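Local coordinates for SusD-like carbohydrate binding protein BF1063 (Bacteroides fragilis NCTC 9343, PDB 3I4G) that probably binds carbohydrate at the bacterial outer membrane, in SusD-type glycan uptake, at residues 469-474 with 487-492. Residues are numbered along the deposited sequence; the frame is centred on the assembly and turned at random.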
loop_
_atom_site.group_PDB
_atom_site.type_symbol
_atom_site.label_atom_id
_atom_site.label_comp_id
_atom_site.label_asym_id
_atom_site.label_seq_id
_atom_site.Cartn_x
_atom_site.Cartn_y
_atom_site.Cartn_z
ATOM N N SER A 469 -15.141 9.716 8.339
ATOM C CA SER A 469 -16.301 10.087 9.142
ATOM C C SER A 469 -17.593 9.989 8.345
ATOM O O SER A 469 -18.660 10.396 8.810
ATOM C CB SER A 469 -16.160 11.525 9.633
ATOM O OG SER A 469 -16.191 12.456 8.536
ATOM N N GLN A 470 -17.506 9.438 7.142
ATOM C CA GLN A 470 -18.563 9.523 6.152
ATOM C C GLN A 470 -19.148 8.227 5.711
ATOM O O GLN A 470 -18.582 7.135 5.965
ATOM C CB GLN A 470 -17.965 10.175 4.901
ATOM C CG GLN A 470 -17.358 11.570 5.164
ATOM C CD GLN A 470 -18.390 12.551 5.473
ATOM O OE1 GLN A 470 -19.283 12.822 4.669
ATOM N NE2 GLN A 470 -18.309 13.118 6.655
ATOM N N LYS A 471 -20.257 8.342 5.003
ATOM C CA LYS A 471 -20.819 7.200 4.294
ATOM C C LYS A 471 -19.920 6.870 3.092
ATOM O O LYS A 471 -19.164 7.721 2.594
ATOM C CB LYS A 471 -22.258 7.480 3.879
ATOM C CG LYS A 471 -23.200 7.469 5.061
ATOM C CD LYS A 471 -24.565 8.056 4.825
ATOM C CE LYS A 471 -25.437 7.924 6.092
ATOM N NZ LYS A 471 -26.762 8.625 5.930
ATOM N N ILE A 472 -20.010 5.630 2.656
ATOM C CA ILE A 472 -19.280 5.066 1.536
ATOM C C ILE A 472 -20.291 4.812 0.429
ATOM O O ILE A 472 -21.321 4.176 0.647
ATOM C CB ILE A 472 -18.616 3.780 1.922
ATOM C CG1 ILE A 472 -17.731 3.970 3.154
ATOM C CG2 ILE A 472 -17.804 3.219 0.741
ATOM C CD1 ILE A 472 -17.200 2.666 3.700
ATOM N N TRP A 473 -19.970 5.296 -0.779
ATOM C CA TRP A 473 -20.846 5.172 -1.935
ATOM C C TRP A 473 -20.129 4.367 -3.008
ATOM O O TRP A 473 -18.903 4.210 -2.979
ATOM C CB TRP A 473 -21.272 6.560 -2.412
ATOM C CG TRP A 473 -22.105 7.249 -1.382
ATOM C CD1 TRP A 473 -21.667 8.107 -0.420
ATOM C CD2 TRP A 473 -23.518 7.123 -1.186
ATOM N NE1 TRP A 473 -22.717 8.522 0.360
ATOM C CE2 TRP A 473 -23.862 7.928 -0.076
ATOM C CE3 TRP A 473 -24.525 6.410 -1.834
ATOM C CZ2 TRP A 473 -25.168 8.038 0.391
ATOM C CZ3 TRP A 473 -25.821 6.494 -1.350
ATOM C CH2 TRP A 473 -26.130 7.296 -0.254
ATOM N N GLY A 474 -20.918 3.867 -3.953
ATOM C CA GLY A 474 -20.432 3.046 -5.049
ATOM C C GLY A 474 -20.660 3.720 -6.390
ATOM O O GLY A 474 -20.802 4.961 -6.503
ATOM N N THR A 487 -31.263 0.167 -3.066
ATOM C CA THR A 487 -30.173 0.808 -2.326
ATOM C C THR A 487 -30.663 1.059 -0.885
ATOM O O THR A 487 -31.801 1.452 -0.683
ATOM C CB THR A 487 -29.699 2.100 -3.012
ATOM O OG1 THR A 487 -28.579 2.626 -2.296
ATOM C CG2 THR A 487 -30.806 3.153 -3.082
ATOM N N LYS A 488 -29.811 0.852 0.116
ATOM C CA LYS A 488 -30.246 1.129 1.478
ATOM C C LYS A 488 -30.552 2.605 1.706
ATOM O O LYS A 488 -31.340 2.936 2.589
ATOM C CB LYS A 488 -29.190 0.694 2.479
ATOM C CG LYS A 488 -29.102 -0.796 2.700
ATOM C CD LYS A 488 -27.925 -1.096 3.663
ATOM C CE LYS A 488 -27.752 -2.592 3.811
ATOM N NZ LYS A 488 -26.579 -2.919 4.679
ATOM N N GLU A 489 -29.901 3.485 0.952
ATOM C CA GLU A 489 -30.132 4.923 1.000
ATOM C C GLU A 489 -29.972 5.465 -0.407
ATOM O O GLU A 489 -29.022 5.100 -1.093
ATOM C CB GLU A 489 -29.136 5.623 1.930
ATOM C CG GLU A 489 -29.419 7.113 2.113
ATOM C CD GLU A 489 -28.465 7.813 3.091
ATOM O OE1 GLU A 489 -27.943 7.148 3.980
ATOM O OE2 GLU A 489 -28.286 9.040 2.940
ATOM N N VAL A 490 -30.921 6.290 -0.855
ATOM C CA VAL A 490 -30.813 6.958 -2.156
ATOM C C VAL A 490 -29.745 8.017 -2.019
ATOM O O VAL A 490 -29.718 8.759 -1.036
ATOM C CB VAL A 490 -32.171 7.536 -2.575
ATOM C CG1 VAL A 490 -32.071 8.459 -3.811
ATOM C CG2 VAL A 490 -33.153 6.399 -2.836
ATOM N N ASP A 491 -28.840 8.082 -2.991
ATOM C CA ASP A 491 -27.721 9.040 -2.973
ATOM C C ASP A 491 -28.282 10.447 -2.854
ATOM O O ASP A 491 -28.959 10.931 -3.769
ATOM C CB ASP A 491 -26.891 8.813 -4.234
ATOM C CG ASP A 491 -25.829 9.819 -4.470
ATOM O OD1 ASP A 491 -25.536 10.673 -3.580
ATOM O OD2 ASP A 491 -25.285 9.751 -5.597
ATOM N N PRO A 492 -27.971 11.147 -1.744
ATOM C CA PRO A 492 -28.549 12.466 -1.524
ATOM C C PRO A 492 -27.968 13.547 -2.438
ATOM O O PRO A 492 -28.523 14.650 -2.500
ATOM C CB PRO A 492 -28.202 12.740 -0.058
ATOM C CG PRO A 492 -26.964 11.976 0.217
ATOM C CD PRO A 492 -27.091 10.730 -0.624
HETATM O O HOH W 1 -26.424 10.683 3.583
#
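W473 meets E489, D491 and P492 through the six-membered ring of its indole. At the ring edge, near its plane, the backbone O of E489 sits 3.5 Å from CZ3; P492 and the CA of D491 come in obliquely, with P492 CD 3.5 Å from CZ2. R497 makes a cation-pi contact with the indole, and the ring of Y499 meets it edge-to-face. The E489 side chain passes at the CH2 end of the ring, near its plane, with CG 4.1 Å from W473 CH2 and the carboxylate plane 84° from that of the indole. With CG anti to the backbone N (chi1 -175°) and the chain extended beyond it, E489 reaches past the ring to K471, whose NZ donates a 2.7 Å hydrogen bond to the syn lone pair of OE1, part of a salt bridge. A water joins these two side chains, taking a hydrogen bond from K471 NZ and giving one to E489 OE2 at 2.6 Å. Both W473 and K471 belong to strand 471-476, which pairs with 497-502 in a two-stranded antiparallel sheet; 487-492 lies in the long connection, after helix 483-486. The E489 carbonyl that borders the indole also accepts a 2.8 Å hydrogen bond from T487 OG1, which lies well above the carbonyl plane. Next to the ring, D491 turns its carboxylate to other partners: OD2 forms a salt bridge with R497, and OD1 a hydrogen bond with T493 OG1.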